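Local coordinates for protein BCAM1869 (Burkholderia cenocepacia, PDB 4O2H) that probably acts as a dimeric transcriptional regulator in quorum sensing, as an RsaM homologue with a novel fold, at residues 43-46 and 47-51; 126-129 and 130-134; 134-137 and 138-141. One frame throughout, in Å; residues are numbered along the deposited sequence.

Contact 1: 43-46 and 47-51; sequences SLLA and ELRDN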
loop_
_atom_site.group_PDB
_atom_site.type_symbol
_atom_site.label_atom_id
_atom_site.label_comp_id
_atom_site.label_asym_id
_atom_site.label_seq_id
_atom_site.Cartn_x
_atom_site.Cartn_y
_atom_site.Cartn_z
ATOM N N SER A 43 4.342 11.723 6.496
ATOM C CA SER A 43 4.965 11.220 7.715
ATOM C C SER A 43 6.296 10.507 7.382
ATOM O O SER A 43 7.274 10.728 8.075
ATOM C CB SER A 43 4.013 10.285 8.445
ATOM O OG SER A 43 4.690 9.632 9.506
ATOM N N LEU A 44 6.344 9.712 6.310
ATOM C CA LEU A 44 7.568 9.074 5.835
ATOM C C LEU A 44 8.567 10.137 5.351
ATOM O O LEU A 44 9.752 10.055 5.695
ATOM C CB LEU A 44 7.274 8.069 4.715
ATOM C CG LEU A 44 8.505 7.412 4.006
ATOM C CD1 LEU A 44 9.345 6.593 4.978
ATOM C CD2 LEU A 44 8.061 6.545 2.846
ATOM N N LEU A 45 8.068 11.150 4.593
ATOM C CA LEU A 45 8.865 12.238 4.043
ATOM C C LEU A 45 9.606 13.004 5.176
ATOM O O LEU A 45 10.807 13.265 5.052
ATOM C CB LEU A 45 7.994 13.206 3.182
ATOM C CG LEU A 45 8.741 14.475 2.670
ATOM C CD1 LEU A 45 9.883 14.105 1.693
ATOM C CD2 LEU A 45 7.806 15.472 2.023
ATOM N N ALA A 46 8.894 13.331 6.268
ATOM C CA ALA A 46 9.517 14.011 7.406
ATOM C C ALA A 46 10.529 13.079 8.064
ATOM O O ALA A 46 11.600 13.527 8.484
ATOM C CB ALA A 46 8.463 14.456 8.424
ATOM N N GLU A 47 10.176 11.792 8.143
ATOM C CA GLU A 47 10.972 10.749 8.747
ATOM C C GLU A 47 12.341 10.624 8.040
ATOM O O GLU A 47 13.363 10.622 8.719
ATOM C CB GLU A 47 10.175 9.451 8.699
ATOM C CG GLU A 47 10.738 8.288 9.494
ATOM C CD GLU A 47 9.879 7.048 9.330
ATOM O OE1 GLU A 47 8.764 7.012 9.901
ATOM O OE2 GLU A 47 10.304 6.131 8.592
ATOM N N LEU A 48 12.360 10.562 6.687
ATOM C CA LEU A 48 13.571 10.478 5.861
ATOM C C LEU A 48 14.425 11.746 6.014
ATOM O O LEU A 48 15.651 11.649 6.146
ATOM C CB LEU A 48 13.200 10.280 4.383
ATOM C CG LEU A 48 12.560 8.948 3.949
ATOM C CD1 LEU A 48 11.931 9.086 2.622
ATOM C CD2 LEU A 48 13.578 7.823 3.843
ATOM N N ARG A 49 13.774 12.932 6.003
ATOM C CA ARG A 49 14.442 14.224 6.140
ATOM C C ARG A 49 15.136 14.346 7.495
ATOM O O ARG A 49 16.171 14.984 7.584
ATOM C CB ARG A 49 13.448 15.376 5.956
ATOM C CG ARG A 49 13.220 15.740 4.493
ATOM C CD ARG A 49 12.075 16.713 4.378
ATOM N NE ARG A 49 11.779 17.054 2.990
ATOM C CZ ARG A 49 10.694 17.720 2.602
ATOM N NH1 ARG A 49 9.788 18.104 3.496
ATOM N NH2 ARG A 49 10.500 17.996 1.318
ATOM N N ASP A 50 14.589 13.682 8.519
ATOM C CA ASP A 50 15.094 13.606 9.890
ATOM C C ASP A 50 16.341 12.725 9.969
ATOM O O ASP A 50 17.148 12.857 10.899
ATOM C CB ASP A 50 14.009 13.023 10.788
ATOM C CG ASP A 50 13.862 13.767 12.083
ATOM O OD1 ASP A 50 12.914 14.578 12.194
ATOM O OD2 ASP A 50 14.697 13.544 12.992
ATOM N N ASN A 51 16.479 11.817 8.994
ATOM C CA ASN A 51 17.602 10.891 8.882
ATOM C C ASN A 51 18.551 11.345 7.764
ATOM O O ASN A 51 19.176 10.511 7.127
ATOM C CB ASN A 51 17.093 9.444 8.656
ATOM C CG ASN A 51 16.146 8.975 9.730
ATOM O OD1 ASN A 51 16.199 9.426 10.884
ATOM N ND2 ASN A 51 15.243 8.072 9.373
HETATM O O HOH W 1 11.796 16.041 9.589
#
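Helix 42-50, the short helix that follows edge strand 34-40, packs its leucines against the sheet, and within it Leu-45 and Arg-49, one turn apart, cross so that the aliphatic end of one underlies the charged end of the other. Leu-45 CD2 sits over one face of the Arg-49 guanidinium, toward its rim, 3.6 Å from NH1, while Leu-45 CD1 lies 3.7 Å from Arg-49 NE. With CG opposite the carbonyl carbon (chi1 -84°) and an extended chain beyond, Arg-49 runs back along the helix to reach the leucine, and its NE bonds to the carbonyl of Ala-55. On the sheet side Leu-44 CG meets Leu-48 CD1 at 4.1 Å, both residues reaching Ala-58. Beneath these side chains run i to i+4 bonds, among them Leu-48 N to Leu-44 O at 2.8 Å. Asp-50 N bonds to Ala-46 O at 3.0 Å, and a water donates to that oxygen and, at 3.2 Å, to Asp-50 OD1. Ala-46 O is gripped twice at the exposed end of the helix, and the guanidinium, covered on one face by leucine and with NE and NH2 both hydrogen-bonded outside the two segments, is probably restricted in its rotation.

Contact 2: 126-129 and 130-134; sequences LDWP and AAVAS
Trp-128 and Val-132, one turn apart at the start of helix 128-138, lie side by side and form the tightly packed half of this contact. Val-132 CG2 comes in the plane of the indole at its edge, 3.6 Å from Trp-128 CE3, and the same methyl lies 3.5 Å from Trp-128 O. That oxygen accepts the straight backbone bond from Val-132 N at 3.2 Å. A first torsion of 73° sets the indole between its own backbone N and carbonyl carbon, where one face receives Pro-129 CD. The other half is polar and exposed. Here Asp-127, in the positive-phi position of a Schellman motif that ends helix 112-125, gives its carbonyl to Ala-130 N at 3.0 Å, the donor standing above the carbonyl plane. Its carboxylate makes no hydrogen bond across the contact; OD2 lies 3.3 Å from Ala-130 CB. A water donates to Asp-127 O at 2.7 Å and weakly accepts from Ala-131 N, bridging the junction where one helix stops and the next starts. On the buried side, Trp-128 meets Trp-78 edge-to-face and touches Phe-89 and Ile-91 of strand 89-98, while Val-132 touches Thr-61, Trp-80 and Ser-38, placing the helix across the antiparallel sheet.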
loop_
_atom_site.group_PDB
_atom_site.type_symbol
_atom_site.label_atom_id
_atom_site.label_comp_id
_atom_site.label_asym_id
_atom_site.label_seq_id
_atom_site.Cartn_x
_atom_site.Cartn_y
_atom_site.Cartn_z
ATOM N N LEU A 126 11.478 -2.433 -15.303
ATOM C CA LEU A 126 10.099 -2.081 -15.685
ATOM C C LEU A 126 9.880 -0.570 -15.642
ATOM O O LEU A 126 8.765 -0.113 -15.899
ATOM C CB LEU A 126 9.049 -2.815 -14.815
ATOM C CG LEU A 126 8.959 -4.343 -15.054
ATOM C CD1 LEU A 126 8.087 -5.006 -14.018
ATOM C CD2 LEU A 126 8.436 -4.680 -16.475
ATOM N N ASP A 127 10.947 0.217 -15.343
ATOM C CA ASP A 127 10.901 1.685 -15.268
ATOM C C ASP A 127 9.768 2.101 -14.317
ATOM O O ASP A 127 8.935 2.959 -14.638
ATOM C CB ASP A 127 10.754 2.343 -16.678
ATOM C CG ASP A 127 11.002 3.862 -16.722
ATOM O OD1 ASP A 127 11.741 4.381 -15.844
ATOM O OD2 ASP A 127 10.491 4.522 -17.659
ATOM N N TRP A 128 9.761 1.474 -13.116
ATOM C CA TRP A 128 8.766 1.761 -12.114
ATOM C C TRP A 128 8.644 3.281 -11.831
ATOM O O TRP A 128 7.513 3.709 -11.639
ATOM C CB TRP A 128 9.000 0.958 -10.838
ATOM C CG TRP A 128 10.149 1.396 -9.987
ATOM C CD1 TRP A 128 11.387 0.832 -9.933
ATOM C CD2 TRP A 128 10.138 2.442 -9.008
ATOM N NE1 TRP A 128 12.172 1.500 -9.030
ATOM C CE2 TRP A 128 11.427 2.482 -8.428
ATOM C CE3 TRP A 128 9.179 3.395 -8.602
ATOM C CZ2 TRP A 128 11.778 3.418 -7.447
ATOM C CZ3 TRP A 128 9.525 4.321 -7.628
ATOM C CH2 TRP A 128 10.814 4.324 -7.062
ATOM N N PRO A 129 9.704 4.137 -11.816
ATOM C CA PRO A 129 9.460 5.573 -11.536
ATOM C C PRO A 129 8.497 6.256 -12.507
ATOM O O PRO A 129 7.804 7.178 -12.089
ATOM C CB PRO A 129 10.848 6.199 -11.668
ATOM C CG PRO A 129 11.781 5.081 -11.368
ATOM C CD PRO A 129 11.150 3.901 -12.034
ATOM N N ALA A 130 8.480 5.848 -13.787
ATOM C CA ALA A 130 7.589 6.488 -14.781
ATOM C C ALA A 130 6.101 6.309 -14.385
ATOM O O ALA A 130 5.361 7.289 -14.364
ATOM C CB ALA A 130 7.852 5.937 -16.184
ATOM N N ALA A 131 5.690 5.085 -13.988
ATOM C CA ALA A 131 4.287 4.856 -13.612
ATOM C C ALA A 131 3.919 5.456 -12.237
ATOM O O ALA A 131 2.784 5.887 -12.049
ATOM C CB ALA A 131 3.953 3.381 -13.658
ATOM N N VAL A 132 4.859 5.529 -11.303
ATOM C CA VAL A 132 4.604 6.165 -10.009
ATOM C C VAL A 132 4.348 7.675 -10.204
ATOM O O VAL A 132 3.311 8.176 -9.752
ATOM C CB VAL A 132 5.754 5.888 -9.012
ATOM C CG1 VAL A 132 5.703 6.795 -7.772
ATOM C CG2 VAL A 132 5.770 4.410 -8.627
ATOM N N ALA A 133 5.233 8.374 -10.929
ATOM C CA ALA A 133 5.092 9.831 -11.152
ATOM C C ALA A 133 3.798 10.130 -11.896
ATOM O O ALA A 133 3.071 11.051 -11.537
ATOM C CB ALA A 133 6.283 10.365 -11.919
ATOM N N SER A 134 3.482 9.296 -12.878
ATOM C CA SER A 134 2.266 9.390 -13.677
ATOM C C SER A 134 1.025 9.313 -12.787
ATOM O O SER A 134 0.145 10.167 -12.902
ATOM C CB SER A 134 2.237 8.267 -14.716
ATOM O OG SER A 134 1.146 8.432 -15.605
HETATM O O HOH W 2 6.521 2.357 -15.717
#

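Contact 3: 134-137 and 138-141; sequences SALL and GHND
Ala-135 O stands over the centre of one face of the His-139 imidazole, 3.4 Å from CD2. The first torsion of His-139 (chi1 -68°), which puts CG opposite its carbonyl carbon, turns the ring back toward the last turn of the helix, against Ala-135 O. Its NE2 is hydrogen-bonded to Ser-38 O of strand 34-40, and the ring also stacks with Tyr-73 of the second subunit. Backbone hydrogen bonds carry the chain out of the helix. Gly-138 N bonds to Ser-134 O at 3.1 Å, and His-139 N to the same Ala-135 O that faces its ring, at 3.2 Å with a bent N-H...O angle of 136°. These bonds are the last turn of helix 128-138, which overlaps at Gly-138 with a type I beta turn running to Asp-141, closed by a weak bond from Asp-141 N to Gly-138 O. Leu-137 O, just before the turn, receives Asn-140 N at 3.3 Å from well above its carbonyl plane. Side-chain polar contacts are slighter. Asn-140 turns its amide back toward the helix end and makes a weak bond from ND2 to Leu-137 O at 3.5 Å; ND2 lies nearer Leu-136 O, at 2.8 Å, but at an angle too poor for a bond. Packing on edge strand 34-40 comes from Leu-136 on Leu-40 and from Ala-135 on His-35 and Ser-38.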
loop_
_atom_site.group_PDB
_atom_site.type_symbol
_atom_site.label_atom_id
_atom_site.label_comp_id
_atom_site.label_asym_id
_atom_site.label_seq_id
_atom_site.Cartn_x
_atom_site.Cartn_y
_atom_site.Cartn_z
ATOM N N SER A 134 3.482 9.296 -12.878
ATOM C CA SER A 134 2.266 9.390 -13.677
ATOM C C SER A 134 1.025 9.313 -12.787
ATOM O O SER A 134 0.145 10.167 -12.902
ATOM C CB SER A 134 2.237 8.267 -14.716
ATOM O OG SER A 134 1.146 8.432 -15.605
ATOM N N ALA A 135 0.977 8.322 -11.867
ATOM C CA ALA A 135 -0.169 8.157 -10.973
ATOM C C ALA A 135 -0.285 9.347 -10.029
ATOM O O ALA A 135 -1.388 9.788 -9.738
ATOM C CB ALA A 135 -0.040 6.869 -10.178
ATOM N N LEU A 136 0.860 9.834 -9.524
ATOM C CA LEU A 136 0.923 10.981 -8.611
ATOM C C LEU A 136 0.340 12.231 -9.250
ATOM O O LEU A 136 -0.286 13.033 -8.549
ATOM C CB LEU A 136 2.369 11.254 -8.178
ATOM C CG LEU A 136 3.032 10.212 -7.283
ATOM C CD1 LEU A 136 4.371 10.703 -6.872
ATOM C CD2 LEU A 136 2.177 9.868 -6.037
ATOM N N LEU A 137 0.522 12.385 -10.572
ATOM C CA LEU A 137 -0.049 13.498 -11.318
ATOM C C LEU A 137 -1.558 13.302 -11.489
ATOM O O LEU A 137 -2.295 14.270 -11.326
ATOM C CB LEU A 137 0.650 13.697 -12.662
ATOM C CG LEU A 137 2.089 14.239 -12.558
ATOM C CD1 LEU A 137 2.922 13.851 -13.787
ATOM C CD2 LEU A 137 2.087 15.713 -12.328
ATOM N N GLY A 138 -1.997 12.056 -11.694
ATOM C CA GLY A 138 -3.404 11.688 -11.847
ATOM C C GLY A 138 -4.298 12.007 -10.661
ATOM O O GLY A 138 -5.492 12.283 -10.838
ATOM N N HIS A 139 -3.724 11.977 -9.439
ATOM C CA HIS A 139 -4.418 12.243 -8.173
ATOM C C HIS A 139 -4.842 13.700 -7.988
ATOM O O HIS A 139 -5.800 13.960 -7.271
ATOM C CB HIS A 139 -3.527 11.839 -7.000
ATOM C CG HIS A 139 -3.322 10.365 -6.917
ATOM N ND1 HIS A 139 -4.285 9.476 -7.378
ATOM C CD2 HIS A 139 -2.280 9.666 -6.417
ATOM C CE1 HIS A 139 -3.797 8.274 -7.146
ATOM N NE2 HIS A 139 -2.595 8.334 -6.569
ATOM N N ASN A 140 -4.130 14.645 -8.621
ATOM C CA ASN A 140 -4.417 16.075 -8.511
ATOM C C ASN A 140 -5.642 16.497 -9.357
ATOM O O ASN A 140 -6.067 17.656 -9.278
ATOM C CB ASN A 140 -3.175 16.873 -8.896
ATOM C CG ASN A 140 -2.022 16.591 -7.964
ATOM O OD1 ASN A 140 -1.952 17.122 -6.850
ATOM N ND2 ASN A 140 -1.152 15.674 -8.355
ATOM N N ASP A 141 -6.233 15.533 -10.110
ATOM C CA ASP A 141 -7.376 15.718 -11.002
ATOM C C ASP A 141 -8.699 15.400 -10.321
ATOM O O ASP A 141 -9.707 16.030 -10.644
ATOM C CB ASP A 141 -7.207 14.847 -12.257
ATOM C CG ASP A 141 -5.971 15.191 -13.070
ATOM O OD1 ASP A 141 -5.820 16.377 -13.450
ATOM O OD2 ASP A 141 -5.167 14.277 -13.344
#

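Contacts 2 and 3 are the two ends of one helix, 128-138: their centres lie 12 Å apart and they share Ser-134. Contact 1 belongs to another helix, its centre 22 Å from each of theirs and its nearest atoms about 11 Å away, with no direct touch; helix 42-50 follows strand 34-40, and contacts 1 and 2 both touch strands 55-65 and 74-83. Contact 2 lies nearer the middle of the chain, about 12 Å from its centre, whereas contacts 1 and 3 lie some 21 and 20 Å out. Those two outlying contacts both meet the second subunit, contact 1 through Ser-43 on its Tyr-20, while no other chain of the assembly touches contact 2.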